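Local coordinates for small archaeal modifier protein 1 (Haloferax volcanii DS2, PDB 4HRO), which is a ubiquitin-like modifier joined through its C-terminal glycine to lysines of target proteins and also carries sulfur for molybdenum cofactor biosynthesis, at residues R19-D24 against G40-L45; D36-V39 against A44-S47. All blocks are in the same frame, centred on the assembly; numbering follows the deposited sequence.

How the contacts relate
Both contacts lie in one corner of the beta-grasp fold and draw on helix 31-41, contact 1 through Ala41 at its end, contact 2 through Leu38 and Val39. Contact 1 sets edge strand 20-25 against the helix end and the turn that follows; small and only partly buried, it rests a histidine ring and an alanine methyl on one valine. Contact 2, whose centre is about 7 Å from that of contact 1, is buried and all carbon on carbon, as the helix packs against the chain doubling back after it. Ala44 and Leu45 lie in both, but Leu45 packs in contact 2. Val21 of contact 1 touches Leu38 of contact 2. Neither has a hydrogen bond across it.

Contact 1. Residues R19-D24 against G40-L45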
# COMPACT_ATOMS: atom_id res chain seq x y z
N ARG A 19 -10.63 -0.27 -6.68
CA ARG A 19 -10.11 1.01 -6.19
C ARG A 19 -9.88 0.98 -4.67
O ARG A 19 -9.26 1.90 -4.15
CB ARG A 19 -11.06 2.13 -6.59
CG ARG A 19 -11.12 2.35 -8.09
CD ARG A 19 -12.05 3.47 -8.48
NE ARG A 19 -11.58 4.78 -8.02
CZ ARG A 19 -10.59 5.46 -8.58
NH1 ARG A 19 -9.93 4.97 -9.62
NH2 ARG A 19 -10.25 6.63 -8.08
N THR A 20 -10.39 -0.04 -3.99
CA THR A 20 -10.23 -0.17 -2.56
C THR A 20 -9.88 -1.62 -2.23
O THR A 20 -10.39 -2.56 -2.87
CB THR A 20 -11.53 0.23 -1.80
OG1 THR A 20 -12.58 -0.70 -2.05
CG2 THR A 20 -12.00 1.65 -2.17
N VAL A 21 -8.99 -1.81 -1.26
CA VAL A 21 -8.59 -3.14 -0.83
C VAL A 21 -8.45 -3.16 0.68
O VAL A 21 -7.66 -2.43 1.25
CB VAL A 21 -7.25 -3.60 -1.45
CG1 VAL A 21 -6.86 -4.96 -0.92
CG2 VAL A 21 -7.33 -3.62 -2.96
N ARG A 22 -9.22 -4.03 1.32
CA ARG A 22 -9.13 -4.24 2.75
C ARG A 22 -7.94 -5.12 3.09
O ARG A 22 -7.71 -6.13 2.42
CB ARG A 22 -10.40 -4.92 3.28
CG ARG A 22 -11.68 -4.20 3.01
CD ARG A 22 -12.86 -4.94 3.63
NE ARG A 22 -14.13 -4.36 3.22
CZ ARG A 22 -15.32 -4.86 3.53
NH1 ARG A 22 -15.43 -5.97 4.25
NH2 ARG A 22 -16.41 -4.24 3.09
N VAL A 23 -7.23 -4.76 4.16
CA VAL A 23 -6.17 -5.61 4.70
C VAL A 23 -6.29 -5.68 6.22
O VAL A 23 -6.93 -4.85 6.85
CB VAL A 23 -4.73 -5.14 4.28
CG1 VAL A 23 -4.56 -5.17 2.77
CG2 VAL A 23 -4.36 -3.77 4.88
N ASP A 24 -5.66 -6.70 6.80
CA ASP A 24 -5.70 -6.97 8.24
C ASP A 24 -4.27 -7.34 8.63
O ASP A 24 -3.73 -8.34 8.13
CB ASP A 24 -6.70 -8.12 8.48
CG ASP A 24 -6.79 -8.60 9.92
OD1 ASP A 24 -6.26 -7.95 10.84
OD2 ASP A 24 -7.43 -9.66 10.10
N GLY A 40 0.28 -8.99 -1.40
CA GLY A 40 -0.11 -10.39 -1.20
C GLY A 40 -1.55 -10.65 -1.65
O GLY A 40 -1.85 -11.71 -2.22
N ALA A 41 -2.44 -9.70 -1.40
CA ALA A 41 -3.84 -9.80 -1.82
C ALA A 41 -3.96 -9.75 -3.35
O ALA A 41 -4.87 -10.37 -3.91
CB ALA A 41 -4.66 -8.69 -1.16
N HIS A 42 -3.07 -9.02 -4.01
CA HIS A 42 -3.12 -8.85 -5.47
C HIS A 42 -1.70 -8.87 -6.01
O HIS A 42 -1.13 -7.82 -6.30
CB HIS A 42 -3.82 -7.55 -5.84
CG HIS A 42 -5.23 -7.51 -5.37
ND1 HIS A 42 -6.26 -8.12 -6.05
CD2 HIS A 42 -5.77 -7.00 -4.24
CE1 HIS A 42 -7.39 -7.96 -5.36
NE2 HIS A 42 -7.12 -7.29 -4.26
N PRO A 43 -1.12 -10.08 -6.15
CA PRO A 43 0.32 -10.16 -6.47
C PRO A 43 0.72 -9.53 -7.79
O PRO A 43 1.87 -9.19 -7.98
CB PRO A 43 0.61 -11.66 -6.42
CG PRO A 43 -0.39 -12.18 -5.42
CD PRO A 43 -1.64 -11.38 -5.70
N ALA A 44 -0.22 -9.39 -8.72
CA ALA A 44 0.09 -8.72 -9.98
C ALA A 44 0.56 -7.27 -9.76
O ALA A 44 1.21 -6.71 -10.62
CB ALA A 44 -1.09 -8.78 -10.94
N LEU A 45 0.24 -6.68 -8.60
CA LEU A 45 0.76 -5.35 -8.26
C LEU A 45 2.26 -5.30 -8.07
O LEU A 45 2.81 -4.21 -8.14
CB LEU A 45 0.13 -4.84 -6.96
CG LEU A 45 -1.32 -4.40 -7.02
CD1 LEU A 45 -1.83 -4.16 -5.63
CD2 LEU A 45 -1.49 -3.16 -7.89
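The strand around Val21 runs past the point where helix 31-41 ends at Ala41 and gives way to His42, with no hydrogen bond between the two backbones. His42 is the first residue to leave helical geometry, and its carbonyl is taken up by the turn that follows: Leu45 N donates to His42 O at 2.9 Å.

Val21 carries the contact with both of its methyls. Its side chain and that of His42 come at each other from opposite directions, and the valine fork meets the CD2-NE2 side of the imidazole obliquely. Val21 CG2 lies 3.9 Å from His42 NE2, while Val21 CG1 is 4.0 Å from His42 CD2, so the two branches share the same ring bond. With CG1 anti to the backbone N (chi1 178°), that branch also reaches the helix end, where Val21 CG1 stands 4.3 Å from Ala41 CB. On the other side, His42 CG lies anti to its own carbonyl carbon (chi1 -61°), which carries the ring back toward the strand. Were Val21 cut back to an alanine, both methyls would go, and the ring would probably lose its packing on the strand side, with a gap opening beside Ala41.

The strand is held at the sheet edge by backbone bonds from Val21 to Trp6 and from Val23 to Met4 on strand 2-8. Val21 also touches Leu38 further back in helix 31-41, and His42 leans on Ala16 of helix 10-16, so in this beta-grasp fold the contact sits where the edge strand, the C-terminal end of helix 31-41 and helix 10-16 come together.

Contact 2. Residues D36-V39 against A44-S47; sequences DALV and ALES
Leu38 and Leu45 meet with their side chains crossed at about a right angle, in the part of the beta-grasp fold where the chain leaves helix 31-41 and turns back along it. Backbones come closest at Val39 and Leu45, whose CA atoms are 5.7 Å apart.

Against Leu38, one methyl of Leu45 does the touching: CD1 is directed at the branch point of the other leucine, with Leu45 CD1 3.8 Å from Leu38 CG. It also reaches a methyl, Leu38 CD1, at 3.9 Å. Leu38 holds its CG anti to the backbone N (chi1 167°), which extends the isobutyl group into the core, where Trp6 and Leu8 of strand 2-8 also pack on it.

Val39 divides its two methyls between neighbouring residues. CG2 rests beside the base of the leucine, Val39 CG2 to Leu45 CB being 4.3 Å, and Phe50 touches this valine as well. CG1 turns to Glu46, meeting its aliphatic stem at an oblique angle. The glutamate chain then bends at chi2 (-78°), leading its carboxylate away from the helix, and what lies against the valine is the start of the residue: Val39 CG1 is 3.8 Å from Glu46 CA and 3.6 Å from Glu46 CB.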
# COMPACT_ATOMS: atom_id res chain seq x y z
N ASP A 36 2.92 -4.68 1.79
CA ASP A 36 3.16 -6.08 1.46
C ASP A 36 1.89 -6.91 1.58
O ASP A 36 1.68 -7.84 0.80
CB ASP A 36 4.25 -6.66 2.35
CG ASP A 36 5.67 -6.28 1.91
OD1 ASP A 36 5.85 -5.68 0.81
OD2 ASP A 36 6.60 -6.59 2.68
N ALA A 37 1.02 -6.57 2.53
CA ALA A 37 -0.28 -7.25 2.64
C ALA A 37 -1.15 -6.95 1.41
O ALA A 37 -1.81 -7.85 0.89
CB ALA A 37 -0.99 -6.85 3.93
N LEU A 38 -1.14 -5.71 0.94
CA LEU A 38 -1.85 -5.35 -0.28
C LEU A 38 -1.35 -6.16 -1.46
O LEU A 38 -2.12 -6.70 -2.25
CB LEU A 38 -1.68 -3.86 -0.55
CG LEU A 38 -2.10 -3.37 -1.94
CD1 LEU A 38 -3.58 -3.55 -2.20
CD2 LEU A 38 -1.72 -1.91 -2.09
N VAL A 39 -0.04 -6.23 -1.64
CA VAL A 39 0.53 -6.96 -2.75
C VAL A 39 0.25 -8.46 -2.61
O VAL A 39 -0.04 -9.12 -3.60
CB VAL A 39 2.03 -6.62 -2.93
CG1 VAL A 39 2.65 -7.47 -4.04
CG2 VAL A 39 2.21 -5.12 -3.23
N ALA A 44 -0.22 -9.39 -8.72
CA ALA A 44 0.09 -8.72 -9.98
C ALA A 44 0.56 -7.27 -9.76
O ALA A 44 1.21 -6.71 -10.62
CB ALA A 44 -1.09 -8.78 -10.94
N LEU A 45 0.24 -6.68 -8.60
CA LEU A 45 0.76 -5.35 -8.26
C LEU A 45 2.26 -5.30 -8.07
O LEU A 45 2.81 -4.21 -8.14
CB LEU A 45 0.13 -4.84 -6.96
CG LEU A 45 -1.32 -4.40 -7.02
CD1 LEU A 45 -1.83 -4.16 -5.63
CD2 LEU A 45 -1.49 -3.16 -7.89
N GLU A 46 2.91 -6.41 -7.77
CA GLU A 46 4.27 -6.37 -7.25
C GLU A 46 5.21 -5.58 -8.16
O GLU A 46 5.95 -4.72 -7.69
CB GLU A 46 4.78 -7.79 -6.96
CG GLU A 46 5.99 -7.83 -6.05
CD GLU A 46 7.31 -7.50 -6.72
OE1 GLU A 46 7.44 -7.69 -7.94
OE2 GLU A 46 8.22 -7.10 -5.96
N SER A 47 5.17 -5.86 -9.46
CA SER A 47 6.10 -5.22 -10.39
C SER A 47 5.70 -3.79 -10.77
O SER A 47 6.43 -3.13 -11.51
CB SER A 47 6.27 -6.08 -11.64
OG SER A 47 5.03 -6.19 -12.26